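Local coordinates for alpha-L-arabinosidase (Xanthomonas axonopodis pv. citri, PDB 6D25), which probably removes L-arabinofuranosyl side groups from arabinoxylans as a GH51 arabinofuranosidase, one that can cope with internal di-substitutions, at residues V29-T34 against L412-P417; G62-G67 against Q373-L378; G77-V82 against I382-D387. All blocks are in the same frame, centred on the assembly; numbering follows the deposited sequence.

Interaction 1: V29-T34 against L412-P417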
ATOM      1  N   VAL A  29     -27.809 -30.277 -42.682  1.00 39.14           N
ATOM      2  CA  VAL A  29     -26.660 -29.477 -43.125  1.00 37.52           C
ATOM      3  C   VAL A  29     -25.435 -30.385 -43.444  1.00 35.00           C
ATOM      4  O   VAL A  29     -25.254 -31.432 -42.794  1.00 33.96           O
ATOM      5  CB  VAL A  29     -26.475 -28.476 -41.954  1.00 39.02           C
ATOM      6  CG1 VAL A  29     -25.065 -28.211 -41.508  1.00 39.53           C
ATOM      7  CG2 VAL A  29     -27.233 -27.193 -42.224  1.00 40.89           C
ATOM      8  N   LYS A  30     -24.577 -29.988 -44.398  1.00 33.16           N
ATOM      9  CA  LYS A  30     -23.369 -30.708 -44.722  1.00 34.42           C
ATOM     10  C   LYS A  30     -22.130 -29.948 -44.257  1.00 32.13           C
ATOM     11  O   LYS A  30     -21.969 -28.742 -44.544  1.00 32.92           O
ATOM     12  CB  LYS A  30     -23.282 -30.896 -46.243  1.00 38.80           C
ATOM     13  CG  LYS A  30     -24.308 -31.874 -46.779  1.00 43.22           C
ATOM     14  CD  LYS A  30     -24.793 -31.547 -48.189  1.00 48.24           C
ATOM     15  CE  LYS A  30     -25.832 -32.547 -48.658  1.00 50.71           C
ATOM     16  NZ  LYS A  30     -26.923 -31.919 -49.451  1.00 52.88           N
ATOM     17  N   VAL A  31     -21.240 -30.657 -43.597  1.00 30.24           N
ATOM     18  CA  VAL A  31     -19.975 -30.075 -43.139  1.00 29.34           C
ATOM     19  C   VAL A  31     -18.849 -30.984 -43.654  1.00 29.53           C
ATOM     20  O   VAL A  31     -18.915 -32.214 -43.487  1.00 28.95           O
ATOM     21  CB  VAL A  31     -19.953 -29.971 -41.599  1.00 27.81           C
ATOM     22  CG1 VAL A  31     -18.646 -29.440 -41.049  1.00 27.49           C
ATOM     23  CG2 VAL A  31     -21.072 -29.108 -41.078  1.00 28.25           C
ATOM     24  N   ASN A  32     -17.809 -30.381 -44.217  1.00 30.23           N
ATOM     25  CA  ASN A  32     -16.627 -31.089 -44.692  1.00 31.77           C
ATOM     26  C   ASN A  32     -15.441 -30.633 -43.846  1.00 30.10           C
ATOM     27  O   ASN A  32     -15.373 -29.486 -43.453  1.00 30.36           O
ATOM     28  CB  ASN A  32     -16.318 -30.814 -46.169  1.00 34.33           C
ATOM     29  CG  ASN A  32     -17.427 -31.322 -47.072  1.00 39.05           C
ATOM     30  OD1 ASN A  32     -17.810 -32.485 -46.968  1.00 41.22           O
ATOM     31  ND2 ASN A  32     -18.006 -30.457 -47.900  1.00 41.47           N
ATOM     32  N   GLY A  33     -14.501 -31.506 -43.594  1.00 28.94           N
ATOM     33  CA  GLY A  33     -13.345 -31.103 -42.802  1.00 28.71           C
ATOM     34  C   GLY A  33     -12.114 -31.940 -43.117  1.00 28.68           C
ATOM     35  O   GLY A  33     -12.193 -32.946 -43.825  1.00 27.77           O
ATOM     36  N   THR A  34     -10.996 -31.494 -42.545  1.00 28.24           N
ATOM     37  CA  THR A  34      -9.720 -32.157 -42.702  1.00 28.58           C
ATOM     38  C   THR A  34      -9.035 -32.248 -41.336  1.00 26.78           C
ATOM     39  O   THR A  34      -8.944 -31.236 -40.626  1.00 26.68           O
ATOM     40  CB  THR A  34      -8.838 -31.404 -43.708  1.00 30.47           C
ATOM     41  OG1 THR A  34      -9.553 -31.351 -44.940  1.00 32.61           O
ATOM     42  CG2 THR A  34      -7.528 -32.104 -43.985  1.00 31.46           C
ATOM     43  N   LEU A 412      -7.667 -29.472 -36.952  1.00 23.92           N
ATOM     44  CA  LEU A 412      -8.959 -29.894 -37.520  1.00 24.50           C
ATOM     45  C   LEU A 412      -9.585 -28.660 -38.170  1.00 26.09           C
ATOM     46  O   LEU A 412      -9.917 -27.728 -37.469  1.00 24.76           O
ATOM     47  CB  LEU A 412      -9.867 -30.482 -36.437  1.00 24.12           C
ATOM     48  CG  LEU A 412     -11.282 -30.855 -36.926  1.00 25.12           C
ATOM     49  CD1 LEU A 412     -11.273 -32.048 -37.881  1.00 25.75           C
ATOM     50  CD2 LEU A 412     -12.176 -31.227 -35.757  1.00 24.89           C
ATOM     51  N   GLN A 413      -9.710 -28.651 -39.483  1.00 28.02           N
ATOM     52  CA  GLN A 413     -10.332 -27.536 -40.210  1.00 30.98           C
ATOM     53  C   GLN A 413     -11.729 -27.967 -40.652  1.00 28.75           C
ATOM     54  O   GLN A 413     -11.841 -29.007 -41.272  1.00 28.35           O
ATOM     55  CB  GLN A 413      -9.501 -27.175 -41.457  1.00 37.48           C
ATOM     56  CG  GLN A 413      -9.690 -25.717 -41.893  1.00 45.14           C
ATOM     57  CD  GLN A 413      -9.647 -25.441 -43.389  1.00 53.98           C
ATOM     58  OE1 GLN A 413      -8.910 -26.068 -44.159  1.00 61.18           O
ATOM     59  NE2 GLN A 413     -10.459 -24.478 -43.816  1.00 59.32           N
ATOM     60  N   LEU A 414     -12.766 -27.242 -40.279  1.00 26.84           N
ATOM     61  CA  LEU A 414     -14.146 -27.588 -40.695  1.00 26.92           C
ATOM     62  C   LEU A 414     -14.650 -26.507 -41.642  1.00 27.76           C
ATOM     63  O   LEU A 414     -14.504 -25.353 -41.332  1.00 27.77           O
ATOM     64  CB  LEU A 414     -15.070 -27.688 -39.478  1.00 25.91           C
ATOM     65  CG  LEU A 414     -14.726 -28.767 -38.465  1.00 25.61           C
ATOM     66  CD1 LEU A 414     -15.662 -28.730 -37.309  1.00 26.16           C
ATOM     67  CD2 LEU A 414     -14.771 -30.135 -39.100  1.00 26.05           C
ATOM     68  N   GLN A 415     -15.276 -26.904 -42.722  1.00 28.55           N
ATOM     69  CA  GLN A 415     -16.015 -25.997 -43.588  1.00 30.93           C
ATOM     70  C   GLN A 415     -17.506 -26.209 -43.319  1.00 29.12           C
ATOM     71  O   GLN A 415     -18.059 -27.221 -43.682  1.00 28.65           O
ATOM     72  CB  GLN A 415     -15.656 -26.208 -45.058  1.00 34.48           C
ATOM     73  CG  GLN A 415     -14.290 -25.590 -45.353  1.00 39.65           C
ATOM     74  CD  GLN A 415     -13.215 -26.626 -45.566  1.00 45.23           C
ATOM     75  OE1 GLN A 415     -13.362 -27.463 -46.454  1.00 51.48           O
ATOM     76  NE2 GLN A 415     -12.127 -26.565 -44.787  1.00 48.46           N
ATOM     77  N   THR A 416     -18.070 -25.273 -42.586  1.00 28.42           N
ATOM     78  CA  THR A 416     -19.397 -25.394 -42.000  1.00 28.31           C
ATOM     79  C   THR A 416     -20.215 -24.193 -42.475  1.00 28.11           C
ATOM     80  O   THR A 416     -19.697 -23.085 -42.513  1.00 28.91           O
ATOM     81  CB  THR A 416     -19.354 -25.479 -40.460  1.00 26.94           C
ATOM     82  OG1 THR A 416     -20.695 -25.555 -39.997  1.00 27.20           O
ATOM     83  CG2 THR A 416     -18.677 -24.320 -39.770  1.00 27.10           C
ATOM     84  N   PRO A 417     -21.494 -24.410 -42.774  1.00 27.67           N
ATOM     85  CA  PRO A 417     -22.401 -23.288 -42.919  1.00 27.83           C
ATOM     86  C   PRO A 417     -22.633 -22.642 -41.544  1.00 26.74           C
ATOM     87  O   PRO A 417     -22.286 -23.235 -40.495  1.00 24.07           O
ATOM     88  CB  PRO A 417     -23.736 -23.838 -43.447  1.00 28.75           C
ATOM     89  CG  PRO A 417     -23.523 -25.321 -43.594  1.00 29.69           C
ATOM     90  CD  PRO A 417     -22.217 -25.677 -42.914  1.00 28.63           C
TER
HETATM   91  O   HOH W   1     -11.367 -28.998 -44.906  1.00 42.84           O
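Val31 packs against Pro417 and Leu414 at the apolar centre of these two antiparallel strands. With CG2 beside its own backbone N and CG1 anti to it (chi1 177°), Val31 straddles the neighbouring strand: CG2 comes to 4.1 Å from Pro417 CD, while CG1 leans on Leu414 CB. Val29 CG1 meets the Pro417 ring at CG (3.9 Å). Gly33 sits opposite Leu414 as a non-hydrogen-bonded pair, and Leu414 CD2 packs against the bare CA of Gly33 (4.1 Å). Val429 of the next strand backs both Val31 and Leu414. Thr416 runs alongside Val31, its OG1 3.7 Å from Val31 CG2 and hydrogen-bonded to Pro417 O and Val429 N.

Outward come the hydrogen-bonded pairs. Gln415 N meets Asn32 O at 2.7 Å, and Asn32 N returns a longer bond of 3.2 Å to Gln415 O. Thr34 and Gln413 exchange a second pair. On the polar face, one water accepts from Gln415 NE2 (2.6 Å) and also bonds Thr34 OG1 (3.0 Å). Four backbone bonds thus fix the alignment of the N-terminal strand in the C-terminal beta domain; Asn32, Thr34, Gln413 and Gln415 share the polar face, and Val31 and Leu414 lie on the other.

Interaction 2: G62-G67 against Q373-L378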
ATOM      1  N   GLY A  62     -21.304 -27.604   2.562  1.00 18.74           N
ATOM      2  CA  GLY A  62     -22.355 -28.366   1.926  1.00 19.47           C
ATOM      3  C   GLY A  62     -21.872 -29.001   0.638  1.00 19.38           C
ATOM      4  O   GLY A  62     -21.998 -30.184   0.458  1.00 19.82           O
ATOM      5  N   GLY A  63     -21.257 -28.211  -0.232  1.00 18.77           N
ATOM      6  CA  GLY A  63     -20.775 -28.751  -1.527  1.00 18.38           C
ATOM      7  C   GLY A  63     -19.554 -29.649  -1.400  1.00 18.51           C
ATOM      8  O   GLY A  63     -19.413 -30.589  -2.178  1.00 17.75           O
ATOM      9  N   VAL A  64     -18.639 -29.323  -0.469  1.00 18.14           N
ATOM     10  CA  VAL A  64     -17.362 -30.061  -0.297  1.00 18.30           C
ATOM     11  C   VAL A  64     -17.221 -30.517   1.167  1.00 18.00           C
ATOM     12  O   VAL A  64     -17.039 -31.703   1.461  1.00 18.98           O
ATOM     13  CB  VAL A  64     -16.165 -29.204  -0.725  1.00 18.17           C
ATOM     14  CG1 VAL A  64     -14.849 -29.901  -0.389  1.00 19.17           C
ATOM     15  CG2 VAL A  64     -16.238 -28.863  -2.209  1.00 18.66           C
ATOM     16  N   TRP A  65     -17.305 -29.554   2.059  1.00 17.53           N
ATOM     17  CA  TRP A  65     -17.049 -29.730   3.482  1.00 17.81           C
ATOM     18  C   TRP A  65     -18.376 -29.927   4.212  1.00 18.73           C
ATOM     19  O   TRP A  65     -19.234 -29.034   4.154  1.00 19.20           O
ATOM     20  CB  TRP A  65     -16.330 -28.500   4.049  1.00 17.81           C
ATOM     21  CG  TRP A  65     -16.055 -28.643   5.512  1.00 18.39           C
ATOM     22  CD1 TRP A  65     -16.791 -28.127   6.545  1.00 18.65           C
ATOM     23  CD2 TRP A  65     -14.998 -29.421   6.107  1.00 18.54           C
ATOM     24  NE1 TRP A  65     -16.265 -28.539   7.741  1.00 19.30           N
ATOM     25  CE2 TRP A  65     -15.147 -29.307   7.501  1.00 19.46           C
ATOM     26  CE3 TRP A  65     -13.938 -30.171   5.599  1.00 18.50           C
ATOM     27  CZ2 TRP A  65     -14.297 -29.969   8.387  1.00 20.36           C
ATOM     28  CZ3 TRP A  65     -13.070 -30.786   6.475  1.00 19.17           C
ATOM     29  CH2 TRP A  65     -13.244 -30.679   7.858  1.00 20.17           C
ATOM     30  N   VAL A  66     -18.538 -31.034   4.915  1.00 19.09           N
ATOM     31  CA  VAL A  66     -19.726 -31.231   5.739  1.00 20.18           C
ATOM     32  C   VAL A  66     -19.315 -31.325   7.215  1.00 21.55           C
ATOM     33  O   VAL A  66     -20.152 -31.207   8.071  1.00 20.68           O
ATOM     34  CB  VAL A  66     -20.535 -32.461   5.289  1.00 20.28           C
ATOM     35  CG1 VAL A  66     -21.111 -32.264   3.891  1.00 19.55           C
ATOM     36  CG2 VAL A  66     -19.737 -33.753   5.351  1.00 20.31           C
ATOM     37  N   GLY A  67     -18.045 -31.557   7.508  1.00 22.81           N
ATOM     38  CA  GLY A  67     -17.600 -31.721   8.909  1.00 25.21           C
ATOM     39  C   GLY A  67     -17.594 -33.182   9.319  1.00 27.00           C
ATOM     40  O   GLY A  67     -18.414 -33.949   8.842  1.00 26.62           O
ATOM     41  N   GLN A 373     -18.213 -22.325 -11.187  1.00 13.91           N
ATOM     42  CA  GLN A 373     -17.323 -22.767 -10.117  1.00 14.41           C
ATOM     43  C   GLN A 373     -17.620 -24.255  -9.893  1.00 14.80           C
ATOM     44  O   GLN A 373     -18.382 -24.837 -10.671  1.00 15.53           O
ATOM     45  CB  GLN A 373     -17.558 -21.943  -8.850  1.00 14.75           C
ATOM     46  CG  GLN A 373     -17.044 -20.508  -8.957  1.00 14.90           C
ATOM     47  CD  GLN A 373     -17.007 -19.759  -7.656  1.00 15.48           C
ATOM     48  OE1 GLN A 373     -17.013 -20.386  -6.579  1.00 16.67           O
ATOM     49  NE2 GLN A 373     -16.950 -18.434  -7.754  1.00 13.84           N
ATOM     50  N   MET A 374     -17.051 -24.884  -8.873  1.00 14.45           N
ATOM     51  CA  MET A 374     -16.906 -26.319  -8.888  1.00 14.75           C
ATOM     52  C   MET A 374     -18.199 -27.010  -8.419  1.00 15.26           C
ATOM     53  O   MET A 374     -18.659 -27.946  -9.100  1.00 14.83           O
ATOM     54  CB  MET A 374     -15.715 -26.755  -8.020  1.00 14.95           C
ATOM     55  CG  MET A 374     -15.321 -28.202  -8.205  1.00 15.97           C
ATOM     56  SD  MET A 374     -13.797 -28.615  -7.306  1.00 17.00           S
ATOM     57  CE  MET A 374     -14.384 -28.572  -5.618  1.00 17.41           C
ATOM     58  N   VAL A 375     -18.755 -26.623  -7.256  1.00 15.11           N
ATOM     59  CA  VAL A 375     -19.935 -27.248  -6.704  1.00 15.78           C
ATOM     60  C   VAL A 375     -20.952 -26.172  -6.314  1.00 16.02           C
ATOM     61  O   VAL A 375     -20.565 -25.187  -5.695  1.00 15.88           O
ATOM     62  CB  VAL A 375     -19.591 -28.121  -5.481  1.00 16.27           C
ATOM     63  CG1 VAL A 375     -20.802 -28.909  -4.987  1.00 16.20           C
ATOM     64  CG2 VAL A 375     -18.440 -29.061  -5.763  1.00 16.47           C
ATOM     65  N   ASN A 376     -22.202 -26.322  -6.719  1.00 15.82           N
ATOM     66  CA  ASN A 376     -23.341 -25.508  -6.220  1.00 15.98           C
ATOM     67  C   ASN A 376     -23.302 -24.038  -6.670  1.00 16.17           C
ATOM     68  O   ASN A 376     -24.185 -23.281  -6.237  1.00 16.46           O
ATOM     69  CB  ASN A 376     -23.437 -25.573  -4.695  1.00 16.23           C
ATOM     70  CG  ASN A 376     -23.957 -26.910  -4.224  1.00 16.34           C
ATOM     71  OD1 ASN A 376     -24.747 -27.529  -4.960  1.00 16.78           O
ATOM     72  ND2 ASN A 376     -23.552 -27.330  -3.031  1.00 15.49           N
ATOM     73  N   VAL A 377     -22.321 -23.615  -7.460  1.00 15.66           N
ATOM     74  CA  VAL A 377     -22.111 -22.176  -7.736  1.00 15.18           C
ATOM     75  C   VAL A 377     -21.834 -22.028  -9.235  1.00 14.90           C
ATOM     76  O   VAL A 377     -20.974 -22.735  -9.798  1.00 14.81           O
ATOM     77  CB  VAL A 377     -20.914 -21.645  -6.928  1.00 15.33           C
ATOM     78  CG1 VAL A 377     -20.517 -20.248  -7.345  1.00 15.22           C
ATOM     79  CG2 VAL A 377     -21.201 -21.698  -5.430  1.00 15.84           C
ATOM     80  N   LEU A 378     -22.557 -21.101  -9.849  1.00 14.47           N
ATOM     81  CA  LEU A 378     -22.421 -20.790 -11.266  1.00 14.48           C
ATOM     82  C   LEU A 378     -22.463 -22.081 -12.100  1.00 14.22           C
ATOM     83  O   LEU A 378     -23.368 -22.837 -11.869  1.00 14.01           O
ATOM     84  CB  LEU A 378     -21.171 -19.921 -11.469  1.00 14.35           C
ATOM     85  CG  LEU A 378     -21.321 -18.486 -10.953  1.00 14.80           C
ATOM     86  CD1 LEU A 378     -20.006 -17.737 -10.998  1.00 14.93           C
ATOM     87  CD2 LEU A 378     -22.377 -17.714 -11.722  1.00 15.51           C
TER
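Two loops that follow the first and last strands of the (beta/alpha)8 barrel, 51-52 and 366-371, meet here, where the ring of parallel strands closes on itself. Gly63 is the point of closest approach: Val375 CG1 stands 3.5 Å from Gly63 CA, and Asn376 ND2 is equally near that same carbon. Because Gly63 carries no side chain, the valine methyl and the carboxamide can both settle on its backbone.

Val375 holds CG1 anti to its backbone N (chi1 -174°), which lays that methyl on the glycine and leaves CG2 for Val64. Val64 CG2 is the other half of the contact, 4.2 Å from Val375 CG2 and 3.9 Å from Met374 CE. Met374 runs extended from its backbone as far as SD, then bends at chi3 (71°) to bring CE across Val64 at about a right angle.

In (beta/alpha)8 barrels such as those of GH51, the loops after the strands lie at the catalytic end of the barrel, and these two come from its first and last strands. No hydrogen bond links the two segments directly. The Asn376 amide is held from outside them, OD1 by Thr384 N and ND2 by Thr58 O, which fixes the rotation of the group beside Gly63. Phe142 of helix 136-146 packs on Val64, while Gly63 O is buried by the contact and has no hydrogen-bonding partner in the model.

Interaction 3: G77-V82 against I382-D387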
ATOM      1  N   GLY A  77     -14.329 -35.173   6.998  1.00 23.27           N
ATOM      2  CA  GLY A  77     -15.171 -33.985   6.831  1.00 21.99           C
ATOM      3  C   GLY A  77     -15.482 -33.651   5.377  1.00 20.81           C
ATOM      4  O   GLY A  77     -16.330 -32.788   5.132  1.00 19.78           O
ATOM      5  N   TYR A  78     -14.835 -34.319   4.420  1.00 19.74           N
ATOM      6  CA  TYR A  78     -15.135 -34.128   2.998  1.00 19.89           C
ATOM      7  C   TYR A  78     -16.195 -35.144   2.565  1.00 19.42           C
ATOM      8  O   TYR A  78     -16.009 -36.327   2.744  1.00 20.25           O
ATOM      9  CB  TYR A  78     -13.900 -34.326   2.126  1.00 19.08           C
ATOM     10  CG  TYR A  78     -12.645 -33.676   2.623  1.00 18.68           C
ATOM     11  CD1 TYR A  78     -12.555 -32.307   2.704  1.00 17.70           C
ATOM     12  CD2 TYR A  78     -11.543 -34.428   2.989  1.00 19.60           C
ATOM     13  CE1 TYR A  78     -11.412 -31.702   3.198  1.00 17.90           C
ATOM     14  CE2 TYR A  78     -10.376 -33.841   3.456  1.00 19.66           C
ATOM     15  CZ  TYR A  78     -10.331 -32.466   3.589  1.00 18.14           C
ATOM     16  OH  TYR A  78      -9.214 -31.861   4.055  1.00 18.85           O
ATOM     17  N   ARG A  79     -17.287 -34.676   1.977  1.00 19.28           N
ATOM     18  CA  ARG A  79     -18.356 -35.604   1.601  1.00 19.39           C
ATOM     19  C   ARG A  79     -17.832 -36.561   0.509  1.00 19.38           C
ATOM     20  O   ARG A  79     -17.188 -36.166  -0.481  1.00 19.29           O
ATOM     21  CB  ARG A  79     -19.630 -34.853   1.209  1.00 19.70           C
ATOM     22  CG  ARG A  79     -19.507 -33.916   0.024  1.00 19.44           C
ATOM     23  CD  ARG A  79     -20.815 -33.120  -0.117  1.00 19.28           C
ATOM     24  NE  ARG A  79     -21.916 -33.992  -0.475  1.00 18.94           N
ATOM     25  CZ  ARG A  79     -23.191 -33.701  -0.297  1.00 19.10           C
ATOM     26  NH1 ARG A  79     -24.098 -34.486  -0.826  1.00 18.45           N
ATOM     27  NH2 ARG A  79     -23.551 -32.628   0.434  1.00 18.46           N
ATOM     28  N   ASN A  80     -18.128 -37.841   0.723  1.00 20.26           N
ATOM     29  CA  ASN A  80     -17.541 -38.936  -0.077  1.00 20.44           C
ATOM     30  C   ASN A  80     -17.991 -38.886  -1.555  1.00 20.27           C
ATOM     31  O   ASN A  80     -17.228 -39.216  -2.466  1.00 20.90           O
ATOM     32  CB  ASN A  80     -17.947 -40.280   0.517  1.00 21.73           C
ATOM     33  CG  ASN A  80     -17.214 -40.609   1.803  1.00 22.22           C
ATOM     34  OD1 ASN A  80     -16.210 -39.975   2.129  1.00 22.36           O
ATOM     35  ND2 ASN A  80     -17.707 -41.597   2.526  1.00 24.14           N
ATOM     36  N   ASP A  81     -19.259 -38.564  -1.772  1.00 19.80           N
ATOM     37  CA  ASP A  81     -19.859 -38.598  -3.113  1.00 19.60           C
ATOM     38  C   ASP A  81     -19.125 -37.602  -4.024  1.00 19.14           C
ATOM     39  O   ASP A  81     -18.791 -37.939  -5.183  1.00 18.51           O
ATOM     40  CB  ASP A  81     -21.377 -38.392  -3.073  1.00 19.67           C
ATOM     41  CG  ASP A  81     -21.904 -37.174  -2.292  1.00 19.66           C
ATOM     42  OD1 ASP A  81     -21.098 -36.368  -1.801  1.00 18.40           O
ATOM     43  OD2 ASP A  81     -23.161 -37.092  -2.104  1.00 20.64           O
ATOM     44  N   VAL A  82     -18.841 -36.409  -3.512  1.00 18.35           N
ATOM     45  CA  VAL A  82     -18.182 -35.370  -4.295  1.00 17.86           C
ATOM     46  C   VAL A  82     -16.728 -35.766  -4.561  1.00 17.38           C
ATOM     47  O   VAL A  82     -16.210 -35.557  -5.654  1.00 17.88           O
ATOM     48  CB  VAL A  82     -18.298 -34.004  -3.593  1.00 17.36           C
ATOM     49  CG1 VAL A  82     -17.358 -32.974  -4.199  1.00 17.56           C
ATOM     50  CG2 VAL A  82     -19.723 -33.496  -3.624  1.00 18.47           C
ATOM     51  N   ILE A 382     -21.265 -30.168 -10.035  1.00 15.79           N
ATOM     52  CA  ILE A 382     -22.055 -30.967  -9.113  1.00 16.74           C
ATOM     53  C   ILE A 382     -23.002 -30.048  -8.352  1.00 16.99           C
ATOM     54  O   ILE A 382     -22.599 -28.940  -8.041  1.00 16.55           O
ATOM     55  CB  ILE A 382     -21.135 -31.721  -8.117  1.00 17.11           C
ATOM     56  CG1 ILE A 382     -20.211 -32.696  -8.842  1.00 17.33           C
ATOM     57  CG2 ILE A 382     -21.931 -32.413  -7.018  1.00 18.12           C
ATOM     58  CD1 ILE A 382     -19.054 -33.155  -7.993  1.00 17.11           C
ATOM     59  N   LEU A 383     -24.223 -30.499  -8.106  1.00 17.11           N
ATOM     60  CA  LEU A 383     -25.166 -29.817  -7.244  1.00 18.79           C
ATOM     61  C   LEU A 383     -25.477 -30.755  -6.070  1.00 19.22           C
ATOM     62  O   LEU A 383     -25.630 -31.957  -6.284  1.00 19.85           O
ATOM     63  CB  LEU A 383     -26.450 -29.440  -7.996  1.00 20.06           C
ATOM     64  CG  LEU A 383     -26.237 -28.680  -9.308  1.00 20.98           C
ATOM     65  CD1 LEU A 383     -27.572 -28.411  -9.978  1.00 22.71           C
ATOM     66  CD2 LEU A 383     -25.558 -27.351  -9.055  1.00 20.80           C
ATOM     67  N   THR A 384     -25.482 -30.225  -4.856  1.00 19.92           N
ATOM     68  CA  THR A 384     -25.805 -31.000  -3.662  1.00 21.30           C
ATOM     69  C   THR A 384     -26.911 -30.297  -2.883  1.00 22.87           C
ATOM     70  O   THR A 384     -27.087 -29.082  -2.953  1.00 21.84           O
ATOM     71  CB  THR A 384     -24.615 -31.203  -2.722  1.00 21.39           C
ATOM     72  OG1 THR A 384     -24.300 -29.967  -2.095  1.00 21.13           O
ATOM     73  CG2 THR A 384     -23.390 -31.745  -3.409  1.00 21.12           C
ATOM     74  N   ASP A 385     -27.633 -31.102  -2.120  1.00 24.51           N
ATOM     75  CA  ASP A 385     -28.642 -30.597  -1.223  1.00 25.48           C
ATOM     76  C   ASP A 385     -28.797 -31.602  -0.072  1.00 25.17           C
ATOM     77  O   ASP A 385     -29.460 -32.638  -0.239  1.00 23.89           O
ATOM     78  CB  ASP A 385     -29.961 -30.417  -1.979  1.00 27.58           C
ATOM     79  CG  ASP A 385     -31.092 -29.883  -1.106  1.00 31.22           C
ATOM     80  OD1 ASP A 385     -30.837 -29.494   0.034  1.00 32.47           O
ATOM     81  OD2 ASP A 385     -32.199 -29.861  -1.582  1.00 34.89           O
ATOM     82  N   GLY A 386     -28.118 -31.342   1.024  1.00 23.83           N
ATOM     83  CA  GLY A 386     -27.959 -32.336   2.044  1.00 25.64           C
ATOM     84  C   GLY A 386     -27.288 -33.562   1.461  1.00 25.54           C
ATOM     85  O   GLY A 386     -26.323 -33.416   0.716  1.00 25.25           O
ATOM     86  N   ASP A 387     -27.799 -34.757   1.728  1.00 27.17           N
ATOM     87  CA  ASP A 387     -27.116 -35.947   1.263  1.00 28.27           C
ATOM     88  C   ASP A 387     -27.375 -36.196  -0.234  1.00 27.48           C
ATOM     89  O   ASP A 387     -26.771 -37.088  -0.758  1.00 27.35           O
ATOM     90  CB  ASP A 387     -27.427 -37.177   2.123  1.00 30.98           C
ATOM     91  CG  ASP A 387     -28.875 -37.635   2.103  1.00 33.84           C
ATOM     92  OD1 ASP A 387     -29.675 -37.102   1.337  1.00 36.36           O
ATOM     93  OD2 ASP A 387     -29.221 -38.480   2.932  1.00 37.57           O
TER
HETATM   94  O   HOH W   2     -23.907 -38.059   0.530  1.00 22.94           O
HETATM   95  O   HOH W   3     -24.757 -39.002  -2.785  1.00 28.36           O
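Arg79 supplies the polar grip, reaching across to Gly386 with the end of its guanidinium. NH1 and NH2 both donate to Gly386 O, each at 2.9 Å, a fork onto one oxygen in which neither bond is straight (139° and 138° at the hydrogens). NH2 has a further acceptor in Gly62 O.

The charged interaction is within 77-82. Asp81 takes the side of the same guanidinium, OD1 from NE at 2.8 Å and OD2 from NH1 at 3.0 Å, with each oxygen using its syn lone pair and both bonds nearly straight. The carboxylate and the oxygen of Gly386 both lie near the guanidinium plane, at its edge, and together fix its rotation. The carboxylate probably offsets much of the charge of this buried arginine.

Water extends the polar side: two molecules each donate to Asp81 OD2 and Asp387 O, though the second one's bond to Asp387 O is weak.

A methyl is laid over one face of the guanidinium: Thr384 CG2 sits 3.7 Å above its centre. Apolar packing continues from there. With CG1 anti to its backbone N (chi1 167°), Val82 sends that methyl to Ile382 CD1 (4.2 Å) and its CG2 to Thr384 CG2 (4.1 Å), and Met389 touches both Val82 and Ile382.

Arg79 is the N-cap residue of helix 80-88, and Gly386 and Asp387 form the turn between strands 382-385 and 388-391: the arrangement is a helix start tied to a beta-hairpin turn by an arginine that forks onto the turn carbonyl of Gly386 and is itself held by the aspartate two residues on.

In the fold
Interactions 2 and 3 form one continuous region, their centres 7 Å apart, and their segments alternate along the chain. Asn376 OD1 joins them through Thr384 N at 2.8 Å, probably a hydrogen bond, and Val66 N does the same with Gly77 O at 2.8 Å. Gly63 O packs against Val82 CG2 at 3.3 Å. Interactions 2 and 3 stitch segments following the first barrel strand to others following the last, at the end where the active site of such enzymes is expected; Gln373 there bonds Glu54. Interaction 1 stands apart, about 27 Å from either at the nearest atoms, and brings the N-terminal strand into the C-terminal beta domain.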